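Local atomic coordinates of cobalamin-binding protein (Desulfitobacterium hafniense, PDB entry 4JGI), a protein that binds methylcobalamin through a Rossmann-type domain and is probably the corrinoid-carrying component of an O-demethylase, relaying methyl groups between partner proteins. Residues A[21-26]-A[71-76]; A[33-38]-A[75-80]; A[44-49]-A[64-69]; A[108-113]-A[118-123]. All blocks are in the same frame, centred on the assembly; numbering follows the deposited sequence.

Contact 1: residues A[21-26]-A[71-76]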
loop_
_atom_site.group_PDB
_atom_site.type_symbol
_atom_site.label_atom_id
_atom_site.label_comp_id
_atom_site.label_asym_id
_atom_site.label_seq_id
_atom_site.Cartn_x
_atom_site.Cartn_y
_atom_site.Cartn_z
ATOM N N GLU A 21 13.842 -2.372 -19.977
ATOM C CA GLU A 21 14.069 -3.264 -21.155
ATOM C C GLU A 21 12.850 -4.158 -21.398
ATOM O O GLU A 21 12.346 -4.230 -22.527
ATOM C CB GLU A 21 15.302 -4.124 -20.939
ATOM C CG GLU A 21 15.990 -4.598 -22.175
ATOM C CD GLU A 21 17.342 -5.212 -21.869
ATOM O OE1 GLU A 21 17.970 -4.866 -20.819
ATOM O OE2 GLU A 21 17.776 -6.049 -22.687
ATOM N N VAL A 22 12.290 -4.713 -20.322
ATOM C CA VAL A 22 11.159 -5.585 -20.482
ATOM C C VAL A 22 9.884 -4.829 -20.730
ATOM O O VAL A 22 9.031 -5.250 -21.532
ATOM C CB VAL A 22 11.037 -6.658 -19.352
ATOM C CG1 VAL A 22 10.706 -6.118 -17.955
ATOM C CG2 VAL A 22 10.011 -7.714 -19.698
ATOM N N VAL A 23 9.734 -3.660 -20.110
ATOM C CA VAL A 23 8.550 -2.846 -20.359
ATOM C C VAL A 23 8.508 -2.460 -21.843
ATOM O O VAL A 23 7.480 -2.560 -22.450
ATOM C CB VAL A 23 8.496 -1.596 -19.464
ATOM C CG1 VAL A 23 7.451 -0.626 -19.964
ATOM C CG2 VAL A 23 8.212 -2.029 -18.040
ATOM N N ASP A 24 9.656 -2.113 -22.390
ATOM C CA ASP A 24 9.714 -1.804 -23.824
ATOM C C ASP A 24 9.329 -2.976 -24.725
ATOM O O ASP A 24 8.616 -2.767 -25.688
ATOM C CB ASP A 24 11.086 -1.334 -24.219
ATOM C CG ASP A 24 11.452 0.003 -23.608
ATOM O OD1 ASP A 24 10.579 0.737 -23.054
ATOM O OD2 ASP A 24 12.664 0.307 -23.664
ATOM N N LYS A 25 9.816 -4.160 -24.421
ATOM C CA LYS A 25 9.452 -5.366 -25.172
ATOM C C LYS A 25 7.941 -5.660 -25.135
ATOM O O LYS A 25 7.305 -5.998 -26.169
ATOM C CB LYS A 25 10.239 -6.554 -24.651
ATOM C CG LYS A 25 11.678 -6.565 -25.170
ATOM C CD LYS A 25 12.494 -7.686 -24.536
ATOM C CE LYS A 25 14.002 -7.469 -24.657
ATOM N NZ LYS A 25 14.704 -8.013 -23.467
ATOM N N VAL A 26 7.357 -5.523 -23.952
ATOM C CA VAL A 26 5.932 -5.710 -23.793
ATOM C C VAL A 26 5.146 -4.639 -24.529
ATOM O O VAL A 26 4.137 -4.937 -25.196
ATOM C CB VAL A 26 5.561 -5.763 -22.306
ATOM C CG1 VAL A 26 4.055 -5.673 -22.110
ATOM C CG2 VAL A 26 6.144 -7.025 -21.722
ATOM N N GLN A 71 5.550 2.967 -10.010
ATOM C CA GLN A 71 4.625 3.893 -10.642
ATOM C C GLN A 71 5.072 4.237 -12.038
ATOM O O GLN A 71 4.242 4.382 -12.914
ATOM C CB GLN A 71 4.468 5.150 -9.780
ATOM C CG GLN A 71 3.404 6.083 -10.302
ATOM C CD GLN A 71 2.010 5.460 -10.259
ATOM O OE1 GLN A 71 1.459 5.331 -9.219
ATOM N NE2 GLN A 71 1.464 5.138 -11.407
ATOM N N ALA A 72 6.378 4.439 -12.248
ATOM C CA ALA A 72 6.871 4.767 -13.601
ATOM C C ALA A 72 6.602 3.655 -14.585
ATOM O O ALA A 72 6.142 3.884 -15.698
ATOM C CB ALA A 72 8.340 5.068 -13.526
ATOM N N ALA A 73 6.805 2.419 -14.165
ATOM C CA ALA A 73 6.473 1.263 -15.022
ATOM C C ALA A 73 5.022 1.200 -15.329
ATOM O O ALA A 73 4.646 0.968 -16.475
ATOM C CB ALA A 73 6.906 -0.044 -14.320
ATOM N N MET A 74 4.174 1.417 -14.312
ATOM C CA MET A 74 2.709 1.426 -14.522
ATOM C C MET A 74 2.249 2.480 -15.478
ATOM O O MET A 74 1.370 2.210 -16.281
ATOM C CB MET A 74 1.971 1.573 -13.238
ATOM C CG MET A 74 2.226 0.402 -12.355
ATOM S SD MET A 74 1.655 -1.178 -13.056
ATOM C CE MET A 74 0.065 -0.630 -13.357
ATOM N N ASP A 75 2.889 3.650 -15.443
ATOM C CA ASP A 75 2.511 4.759 -16.311
ATOM C C ASP A 75 2.823 4.381 -17.754
ATOM O O ASP A 75 2.088 4.769 -18.673
ATOM C CB ASP A 75 3.310 6.053 -15.972
ATOM C CG ASP A 75 2.949 6.673 -14.637
ATOM O OD1 ASP A 75 1.835 6.444 -14.136
ATOM O OD2 ASP A 75 3.811 7.464 -14.118
ATOM N N LYS A 76 3.913 3.638 -17.970
ATOM C CA LYS A 76 4.242 3.224 -19.311
ATOM C C LYS A 76 3.373 2.150 -19.848
ATOM O O LYS A 76 3.112 2.137 -21.061
ATOM C CB LYS A 76 5.647 2.744 -19.404
ATOM C CG LYS A 76 6.604 3.857 -19.356
ATOM C CD LYS A 76 8.024 3.367 -19.473
ATOM C CE LYS A 76 9.021 4.454 -19.040
ATOM N NZ LYS A 76 8.912 4.774 -17.552
#
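Every touch in this contact goes through Val23, with one methyl on each of two residues of segment 71-76. Its CG1 lies 3.9 Å from Lys76 CB and 4.1 Å from Lys76 CD, so the lysine is met along its aliphatic stem, the two side chains crossing at about a right angle. The other branch, Val23 CG2, looks onto Ala73 CB at a looser 4.4 Å. With CG1 anti to the backbone N (chi1 167°), the valine turns both methyls to helix 60-77. The backbones come nearest at this same point, Val23 CA being 7.0 Å from Ala73 CA. Segments 21-26 and 71-76 belong to helices 16-29 and 60-77 of the N-terminal helical B12-binding domain, and Val23 also rests on Phe42 of helix 32-54 and on Leu77.

Polar bonds stay within each helix and none spans the contact. Lys76 bends at its last torsion (chi4 66°), which turns NZ back to a weak hydrogen bond with Ala72 O, 3.4 Å away, one turn earlier. The lysine side chain also touches Asn20 and Met27 of helix 16-29, on which Val23 itself lies.

Contact 2: residues A[33-38]-A[75-80]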
loop_
_atom_site.group_PDB
_atom_site.type_symbol
_atom_site.label_atom_id
_atom_site.label_comp_id
_atom_site.label_asym_id
_atom_site.label_seq_id
_atom_site.Cartn_x
_atom_site.Cartn_y
_atom_site.Cartn_z
ATOM N N ASP A 33 -2.893 -8.655 -22.479
ATOM C CA ASP A 33 -2.775 -9.752 -21.506
ATOM C C ASP A 33 -1.287 -9.867 -21.022
ATOM O O ASP A 33 -1.026 -10.127 -19.834
ATOM C CB ASP A 33 -3.346 -11.076 -22.049
ATOM C CG ASP A 33 -4.902 -11.095 -22.124
ATOM O OD1 ASP A 33 -5.629 -10.377 -21.372
ATOM O OD2 ASP A 33 -5.404 -11.880 -22.951
ATOM N N ALA A 34 -0.317 -9.657 -21.912
ATOM C CA ALA A 34 1.093 -9.705 -21.527
ATOM C C ALA A 34 1.466 -8.574 -20.583
ATOM O O ALA A 34 2.268 -8.761 -19.640
ATOM C CB ALA A 34 2.002 -9.652 -22.728
ATOM N N ALA A 35 0.931 -7.385 -20.865
ATOM C CA ALA A 35 1.152 -6.236 -19.941
ATOM C C ALA A 35 0.632 -6.580 -18.543
ATOM O O ALA A 35 1.312 -6.326 -17.547
ATOM C CB ALA A 35 0.440 -5.009 -20.478
ATOM N N GLN A 36 -0.578 -7.128 -18.460
ATOM C CA GLN A 36 -1.110 -7.527 -17.149
ATOM C C GLN A 36 -0.220 -8.579 -16.461
ATOM O O GLN A 36 -0.043 -8.495 -15.262
ATOM C CB GLN A 36 -2.626 -8.000 -17.112
ATOM C CG GLN A 36 -3.261 -8.606 -18.335
ATOM C CD GLN A 36 -4.795 -8.536 -18.325
ATOM O OE1 GLN A 36 -5.382 -7.464 -18.544
ATOM N NE2 GLN A 36 -5.453 -9.686 -18.103
ATOM N N GLU A 37 0.338 -9.559 -17.178
ATOM C CA GLU A 37 1.221 -10.520 -16.556
ATOM C C GLU A 37 2.517 -9.865 -15.974
ATOM O O GLU A 37 2.985 -10.228 -14.906
ATOM C CB GLU A 37 1.604 -11.677 -17.506
ATOM C CG GLU A 37 0.444 -12.639 -17.805
ATOM C CD GLU A 37 0.711 -13.694 -18.866
ATOM O OE1 GLU A 37 1.789 -13.650 -19.516
ATOM O OE2 GLU A 37 -0.183 -14.573 -19.057
ATOM N N LEU A 38 3.046 -8.894 -16.725
ATOM C CA LEU A 38 4.222 -8.181 -16.332
ATOM C C LEU A 38 3.945 -7.356 -15.069
ATOM O O LEU A 38 4.740 -7.352 -14.130
ATOM C CB LEU A 38 4.761 -7.304 -17.454
ATOM C CG LEU A 38 6.076 -6.624 -17.098
ATOM C CD1 LEU A 38 7.182 -7.586 -16.749
ATOM C CD2 LEU A 38 6.500 -5.682 -18.233
ATOM N N ASP A 75 2.889 3.650 -15.443
ATOM C CA ASP A 75 2.511 4.759 -16.311
ATOM C C ASP A 75 2.823 4.381 -17.754
ATOM O O ASP A 75 2.088 4.769 -18.673
ATOM C CB ASP A 75 3.310 6.053 -15.972
ATOM C CG ASP A 75 2.949 6.673 -14.637
ATOM O OD1 ASP A 75 1.835 6.444 -14.136
ATOM O OD2 ASP A 75 3.811 7.464 -14.118
ATOM N N LYS A 76 3.913 3.638 -17.970
ATOM C CA LYS A 76 4.242 3.224 -19.311
ATOM C C LYS A 76 3.373 2.150 -19.848
ATOM O O LYS A 76 3.112 2.137 -21.061
ATOM C CB LYS A 76 5.647 2.744 -19.404
ATOM C CG LYS A 76 6.604 3.857 -19.356
ATOM C CD LYS A 76 8.024 3.367 -19.473
ATOM C CE LYS A 76 9.021 4.454 -19.040
ATOM N NZ LYS A 76 8.912 4.774 -17.552
ATOM N N LEU A 77 2.928 1.258 -18.975
ATOM C CA LEU A 77 2.148 0.109 -19.373
ATOM C C LEU A 77 0.691 0.408 -19.553
ATOM O O LEU A 77 0.003 -0.378 -20.158
ATOM C CB LEU A 77 2.343 -1.036 -18.388
ATOM C CG LEU A 77 3.743 -1.704 -18.418
ATOM C CD1 LEU A 77 3.976 -2.528 -17.157
ATOM C CD2 LEU A 77 3.923 -2.620 -19.607
ATOM N N LYS A 78 0.243 1.561 -19.076
ATOM C CA LYS A 78 -1.195 1.915 -19.138
ATOM C C LYS A 78 -1.848 1.978 -20.524
ATOM O O LYS A 78 -2.978 1.559 -20.667
ATOM C CB LYS A 78 -1.452 3.216 -18.401
ATOM C CG LYS A 78 -1.860 2.943 -16.945
ATOM C CD LYS A 78 -2.069 4.186 -16.060
ATOM C CE LYS A 78 -2.536 5.429 -16.819
ATOM N NZ LYS A 78 -3.839 5.242 -17.531
ATOM N N PRO A 79 -1.153 2.523 -21.527
ATOM C CA PRO A 79 -1.754 2.501 -22.862
ATOM C C PRO A 79 -2.063 1.077 -23.331
ATOM O O PRO A 79 -3.106 0.859 -23.969
ATOM C CB PRO A 79 -0.691 3.171 -23.744
ATOM C CG PRO A 79 0.125 4.013 -22.784
ATOM C CD PRO A 79 0.137 3.238 -21.505
ATOM N N ALA A 80 -1.186 0.126 -22.979
ATOM C CA ALA A 80 -1.314 -1.282 -23.418
ATOM C C ALA A 80 -2.556 -1.994 -22.866
ATOM O O ALA A 80 -3.201 -2.775 -23.571
ATOM C CB ALA A 80 -0.049 -2.082 -23.063
#
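Two leucines with different first torsions reach for each other here: Leu38 holds CG anti to the backbone N (chi1 -175°), while Leu77 holds CG anti to its carbonyl carbon (chi1 -70°). These settings carry Leu38 CD2 to within 4.2 Å of Leu77 CD1, and the side chains cross at about a right angle, so that one methyl of each fork does the touching. The second branch of Leu77 turns to the preceding turn of segment 33-38, where CD2 stands 4.3 Å from Ala35 CB. One leucine thus spans two positions of the opposing helix, spaced by three residues and lying on the same face.

Ala35 is also the point of nearest backbone approach, its CA being 6.4 Å from Leu77 CA. Its methyl meets a second partner, Ala80 CB, at 3.9 Å. Ala80 follows Leu77 by three residues and keeps helical backbone angles, and a weak bond from Ala80 N to Leu77 O (3.1 Å) ties the two. The small side chains of Ala35 and Ala80 allow Ala80 and its backbone to lie close against helix 32-54.

The contact belongs to the N-terminal helical bundle of this B12-binding protein, where helix 16-29 completes the cluster by resting Val26 on both Leu38 and Leu77. Leu38 also touches Ser7 of helix 4-12.

No hydrogen bond or ion pair crosses between the segments, so cohesion here depends on the fit of methyl groups, most of them buried, with nothing directional to fix the pairing.

Contact 3: residues A[44-49]-A[64-69]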
loop_
_atom_site.group_PDB
_atom_site.type_symbol
_atom_site.label_atom_id
_atom_site.label_comp_id
_atom_site.label_asym_id
_atom_site.label_seq_id
_atom_site.Cartn_x
_atom_site.Cartn_y
_atom_site.Cartn_z
ATOM N N GLN A 44 4.937 -8.853 -7.476
ATOM C CA GLN A 44 5.598 -9.857 -6.744
ATOM C C GLN A 44 6.971 -9.369 -6.382
ATOM O O GLN A 44 7.462 -9.607 -5.272
ATOM C CB GLN A 44 5.613 -11.098 -7.595
ATOM C CG GLN A 44 6.863 -11.949 -7.483
ATOM C CD GLN A 44 6.811 -13.170 -8.412
ATOM O OE1 GLN A 44 5.857 -13.330 -9.197
ATOM N NE2 GLN A 44 7.837 -14.019 -8.340
ATOM N N GLY A 45 7.647 -8.671 -7.287
ATOM C CA GLY A 45 8.930 -8.106 -6.933
ATOM C C GLY A 45 8.957 -7.049 -5.845
ATOM O O GLY A 45 9.915 -6.923 -5.074
ATOM N N MET A 46 7.878 -6.242 -5.803
ATOM C CA MET A 46 7.689 -5.325 -4.680
ATOM C C MET A 46 7.679 -6.019 -3.315
ATOM O O MET A 46 8.216 -5.537 -2.362
ATOM C CB MET A 46 6.372 -4.527 -4.882
ATOM C CG MET A 46 6.097 -3.627 -3.708
ATOM S SD MET A 46 7.325 -2.360 -3.739
ATOM C CE MET A 46 6.167 -1.465 -4.774
ATOM N N THR A 47 7.004 -7.158 -3.250
ATOM C CA THR A 47 7.029 -7.953 -2.070
ATOM C C THR A 47 8.433 -8.356 -1.655
ATOM O O THR A 47 8.813 -8.327 -0.473
ATOM C CB THR A 47 6.063 -9.099 -2.166
ATOM O OG1 THR A 47 4.721 -8.586 -2.263
ATOM C CG2 THR A 47 6.187 -10.004 -0.990
ATOM N N LYS A 48 9.216 -8.705 -2.641
ATOM C CA LYS A 48 10.631 -9.059 -2.407
ATOM C C LYS A 48 11.470 -7.834 -1.905
ATOM O O LYS A 48 12.326 -7.959 -1.058
ATOM C CB LYS A 48 11.211 -9.680 -3.693
ATOM C CG LYS A 48 10.671 -11.081 -4.003
ATOM C CD LYS A 48 11.102 -11.545 -5.421
ATOM C CE LYS A 48 10.248 -12.647 -6.067
ATOM N NZ LYS A 48 10.203 -13.920 -5.269
ATOM N N VAL A 49 11.180 -6.608 -2.381
ATOM C CA VAL A 49 11.747 -5.380 -1.806
ATOM C C VAL A 49 11.447 -5.301 -0.329
ATOM O O VAL A 49 12.368 -5.064 0.471
ATOM C CB VAL A 49 11.253 -4.128 -2.537
ATOM C CG1 VAL A 49 11.816 -2.887 -1.900
ATOM C CG2 VAL A 49 11.730 -4.155 -3.997
ATOM N N ILE A 64 11.314 4.242 -0.781
ATOM C CA ILE A 64 10.890 5.355 -1.556
ATOM C C ILE A 64 11.078 5.079 -3.051
ATOM O O ILE A 64 10.182 5.274 -3.889
ATOM C CB ILE A 64 11.667 6.589 -1.082
ATOM C CG1 ILE A 64 11.300 6.899 0.365
ATOM C CG2 ILE A 64 11.376 7.791 -2.032
ATOM C CD1 ILE A 64 12.145 7.971 0.984
ATOM N N PHE A 65 12.274 4.593 -3.386
ATOM C CA PHE A 65 12.607 4.256 -4.755
ATOM C C PHE A 65 11.658 3.250 -5.384
ATOM O O PHE A 65 11.188 3.463 -6.505
ATOM C CB PHE A 65 14.028 3.753 -4.934
ATOM C CG PHE A 65 15.143 4.666 -4.406
ATOM C CD1 PHE A 65 14.997 6.027 -4.166
ATOM C CD2 PHE A 65 16.352 4.101 -4.133
ATOM C CE1 PHE A 65 16.039 6.754 -3.651
ATOM C CE2 PHE A 65 17.381 4.803 -3.621
ATOM C CZ PHE A 65 17.210 6.137 -3.334
ATOM N N ALA A 66 11.320 2.211 -4.613
ATOM C CA ALA A 66 10.500 1.188 -5.152
ATOM C C ALA A 66 9.170 1.685 -5.596
ATOM O O ALA A 66 8.647 1.278 -6.662
ATOM C CB ALA A 66 10.332 0.057 -4.132
ATOM N N GLY A 67 8.523 2.506 -4.757
ATOM C CA GLY A 67 7.267 3.044 -5.160
ATOM C C GLY A 67 7.271 3.881 -6.443
ATOM O O GLY A 67 6.404 3.779 -7.306
ATOM N N GLU A 68 8.293 4.737 -6.524
ATOM C CA GLU A 68 8.445 5.577 -7.684
ATOM C C GLU A 68 8.773 4.780 -8.932
ATOM O O GLU A 68 8.254 5.062 -10.007
ATOM C CB GLU A 68 9.513 6.634 -7.463
ATOM C CG GLU A 68 9.222 7.538 -6.262
ATOM C CD GLU A 68 7.898 8.272 -6.188
ATOM O OE1 GLU A 68 7.258 8.487 -7.203
ATOM O OE2 GLU A 68 7.466 8.576 -5.066
ATOM N N ILE A 69 9.576 3.736 -8.762
ATOM C CA ILE A 69 9.938 2.864 -9.898
ATOM C C ILE A 69 8.732 2.053 -10.386
ATOM O O ILE A 69 8.400 1.961 -11.589
ATOM C CB ILE A 69 11.107 1.932 -9.521
ATOM C CG1 ILE A 69 12.419 2.760 -9.436
ATOM C CG2 ILE A 69 11.287 0.741 -10.473
ATOM C CD1 ILE A 69 13.558 2.017 -8.818
#
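The turn of helix that presents Ala66 to Met46 and Val49 contains the shortest polar bond of the two segments, Ile69 N to Phe65 O at 2.8 Å. On the opposing side the matching backbone bond runs from Val49 N to Gly45 O, 3.0 Å long. Such bonds tie up the main chain within each helix, and none passes between them, which leaves the contact itself to three buried side chains.

Ala66 CB is the focus. It points at segment 44-49 and is received by two residues three apart on one face of that helix: the sulfur of Met46 at 3.9 Å, and CG1 of Val49 at 4.0 Å. Met46 sets out alongside the other helix instead of directly at it; starting with CG anti to the backbone N (chi1 177°), the chain then folds at chi2 (69°) and chi3 (89°), and this double bend brings SD over the alanine methyl and turns CE toward the Ala66 carbonyl. CE ends 4.2 Å from Ala66 O, a loose approach. Val49 comes with a single methyl, the branch anti to its own N.

Both helices, 32-54 and 60-77, belong to the helical part of the B12-binding module. Leu14 packs on both Val49 and Ala66, with Met11 of helix 4-12 added on Ala66 and Tyr58 on Val49. On another flank Met46 touches Met112 of helix 104-115, which joins this pair of helices to the Rossmann-type domain beneath the cofactor.

Contact 4: residues A[108-113]-A[118-123]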
loop_
_atom_site.group_PDB
_atom_site.type_symbol
_atom_site.label_atom_id
_atom_site.label_comp_id
_atom_site.label_asym_id
_atom_site.label_seq_id
_atom_site.Cartn_x
_atom_site.Cartn_y
_atom_site.Cartn_z
ATOM N N ILE A 108 4.995 6.816 1.862
ATOM C CA ILE A 108 5.634 5.681 1.193
ATOM C C ILE A 108 4.609 4.625 0.826
ATOM O O ILE A 108 4.523 4.186 -0.308
ATOM C CB ILE A 108 6.814 5.106 2.030
ATOM C CG1 ILE A 108 7.891 6.147 2.171
ATOM C CG2 ILE A 108 7.312 3.841 1.422
ATOM C CD1 ILE A 108 9.034 5.732 3.099
ATOM N N PHE A 109 3.747 4.289 1.766
ATOM C CA PHE A 109 2.662 3.392 1.493
ATOM C C PHE A 109 1.690 3.923 0.466
ATOM O O PHE A 109 1.326 3.166 -0.432
ATOM C CB PHE A 109 1.977 3.031 2.805
ATOM C CG PHE A 109 0.748 2.183 2.601
ATOM C CD1 PHE A 109 0.862 0.812 2.283
ATOM C CD2 PHE A 109 -0.500 2.711 2.666
ATOM C CE1 PHE A 109 -0.284 0.041 2.002
ATOM C CE2 PHE A 109 -1.614 1.932 2.428
ATOM C CZ PHE A 109 -1.516 0.589 2.116
ATOM N N ARG A 110 1.320 5.185 0.549
ATOM C CA ARG A 110 0.432 5.784 -0.404
ATOM C C ARG A 110 1.001 5.615 -1.811
ATOM O O ARG A 110 0.284 5.230 -2.755
ATOM C CB ARG A 110 0.248 7.289 -0.077
ATOM C CG ARG A 110 -0.618 8.002 -1.064
ATOM C CD ARG A 110 -0.581 9.495 -0.805
ATOM N NE ARG A 110 0.748 10.064 -1.018
ATOM C CZ ARG A 110 1.184 11.252 -0.579
ATOM N NH1 ARG A 110 0.484 12.000 0.249
ATOM N NH2 ARG A 110 2.425 11.643 -0.901
ATOM N N THR A 111 2.303 5.867 -1.992
ATOM C CA THR A 111 2.901 5.797 -3.327
ATOM C C THR A 111 2.847 4.332 -3.800
ATOM O O THR A 111 2.499 4.104 -4.965
ATOM C CB THR A 111 4.330 6.312 -3.302
ATOM O OG1 THR A 111 4.297 7.685 -2.816
ATOM C CG2 THR A 111 4.978 6.180 -4.693
ATOM N N MET A 112 3.199 3.364 -2.971
ATOM C CA MET A 112 3.178 1.934 -3.367
ATOM C C MET A 112 1.770 1.502 -3.678
ATOM O O MET A 112 1.570 0.786 -4.633
ATOM C CB MET A 112 3.796 1.050 -2.318
ATOM C CG MET A 112 5.293 1.323 -2.148
ATOM S SD MET A 112 5.790 0.234 -0.807
ATOM C CE MET A 112 7.566 0.364 -0.891
ATOM N N ALA A 113 0.810 1.959 -2.896
ATOM C CA ALA A 113 -0.574 1.513 -3.096
ATOM C C ALA A 113 -1.162 2.060 -4.391
ATOM O O ALA A 113 -1.817 1.350 -5.159
ATOM C CB ALA A 113 -1.425 1.959 -1.910
ATOM N N PHE A 118 -4.447 0.832 -6.501
ATOM C CA PHE A 118 -5.517 1.213 -5.595
ATOM C C PHE A 118 -5.893 2.676 -5.812
ATOM O O PHE A 118 -5.013 3.512 -6.102
ATOM C CB PHE A 118 -5.125 1.047 -4.135
ATOM C CG PHE A 118 -4.945 -0.376 -3.661
ATOM C CD1 PHE A 118 -3.738 -1.019 -3.803
ATOM C CD2 PHE A 118 -6.015 -1.094 -3.149
ATOM C CE1 PHE A 118 -3.564 -2.320 -3.413
ATOM C CE2 PHE A 118 -5.825 -2.441 -2.763
ATOM C CZ PHE A 118 -4.618 -3.046 -2.939
ATOM N N GLU A 119 -7.148 3.037 -5.600
ATOM C CA GLU A 119 -7.578 4.445 -5.503
ATOM C C GLU A 119 -7.458 4.839 -4.030
ATOM O O GLU A 119 -8.094 4.198 -3.159
ATOM C CB GLU A 119 -8.989 4.615 -5.960
ATOM C CG GLU A 119 -9.469 6.055 -5.805
ATOM C CD GLU A 119 -10.818 6.335 -6.462
ATOM O OE1 GLU A 119 -11.628 5.389 -6.570
ATOM O OE2 GLU A 119 -11.076 7.545 -6.787
ATOM N N VAL A 120 -6.557 5.772 -3.717
ATOM C CA VAL A 120 -6.230 6.082 -2.389
ATOM C C VAL A 120 -6.796 7.486 -2.082
ATOM O O VAL A 120 -6.472 8.490 -2.781
ATOM C CB VAL A 120 -4.714 6.000 -2.155
ATOM C CG1 VAL A 120 -4.385 6.434 -0.745
ATOM C CG2 VAL A 120 -4.159 4.583 -2.469
ATOM N N PHE A 121 -7.604 7.555 -1.049
ATOM C CA PHE A 121 -8.120 8.814 -0.497
ATOM C C PHE A 121 -7.267 9.181 0.734
ATOM O O PHE A 121 -7.474 8.654 1.842
ATOM C CB PHE A 121 -9.569 8.720 -0.148
ATOM C CG PHE A 121 -10.445 8.298 -1.288
ATOM C CD1 PHE A 121 -10.646 6.977 -1.619
ATOM C CD2 PHE A 121 -11.082 9.288 -2.078
ATOM C CE1 PHE A 121 -11.428 6.597 -2.690
ATOM C CE2 PHE A 121 -11.859 8.917 -3.179
ATOM C CZ PHE A 121 -12.042 7.556 -3.458
ATOM N N ASP A 122 -6.247 10.013 0.481
ATOM C CA ASP A 122 -5.361 10.468 1.516
ATOM C C ASP A 122 -5.886 11.647 2.265
ATOM O O ASP A 122 -6.062 12.734 1.661
ATOM C CB ASP A 122 -3.979 10.722 0.906
ATOM C CG ASP A 122 -2.993 11.293 1.892
ATOM O OD1 ASP A 122 -3.101 11.007 3.103
ATOM O OD2 ASP A 122 -2.021 11.958 1.388
ATOM N N LEU A 123 -6.227 11.441 3.535
ATOM C CA LEU A 123 -6.829 12.471 4.335
ATOM C C LEU A 123 -5.775 13.359 5.044
ATOM O O LEU A 123 -6.091 14.345 5.698
ATOM C CB LEU A 123 -7.793 11.897 5.375
ATOM C CG LEU A 123 -8.962 11.111 4.745
ATOM C CD1 LEU A 123 -9.820 10.550 5.825
ATOM C CD2 LEU A 123 -9.868 12.074 4.013
#
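Ala113 CB packs on Val120 CG2, 3.8 Å away, while the other branch of the valine, CG1, lies 4.1 Å from Arg110 CG. Val120 therefore fills the ground between two residues three apart on helix 104-115, and the arginine stem crosses it at about a right angle. Beyond the valine the Arg110 chain, extended at first, bends at chi3 (64°) and brings NH1 to Asp122 OD2. In this 2.8 Å salt bridge OD2 lies in the guanidinium plane, while NH1 comes to it on the syn side but tilted out of the carboxylate plane, the two flat groups being turned 59° apart. Asp122 OD1 is engaged separately, by Lys106 NZ and Gly124 N.

Where the helix turns back to the strand, Phe118 N donates to Ala113 O at 3.0 Å, and the edge of the Phe118 ring also faces that oxygen, CD1 being 3.3 Å from it.

Helix 104-115 and strand 119-122, nearly antiparallel at 156°, are the second half of a beta-alpha-beta unit of the Rossmann-type domain; Ile108 and Phe109 on the helix touch the cofactor. A methionine in place of Arg110 would probably still cover Val120 but leave Asp122 OD2 without its ionic mate. The chemistry is thus graded along the strand, from a backbone bond at Phe118 through apolar cover at Val120 to a charge pair at Asp122, which should favour one fixed setting of helix on sheet.

Overall arrangement
Contacts 1, 2 and 3 all use helix 60-77 and lie in the N-terminal helical bundle, with contact 3 nested along the chain inside the loops closed by the other two. Contacts 1 and 2, their centres about 7 Å apart, merge into one core through Val26, whose CG2 is 3.8 Å from Leu38 CD2. Contact 3 sits further along, its centre about 17 Å from that of contact 2, and it touches contact 4 across the domain boundary: Gly67 C is 3.7 Å from Thr111 CG2, and Ile64 CG1 3.7 Å from Ile108 CD1. Contact 4 is the one that lines the cofactor pocket; the side chain of Val49 in contact 3 is about 9 Å from the cofactor, and contacts 1 and 2 lie away from the binding sites.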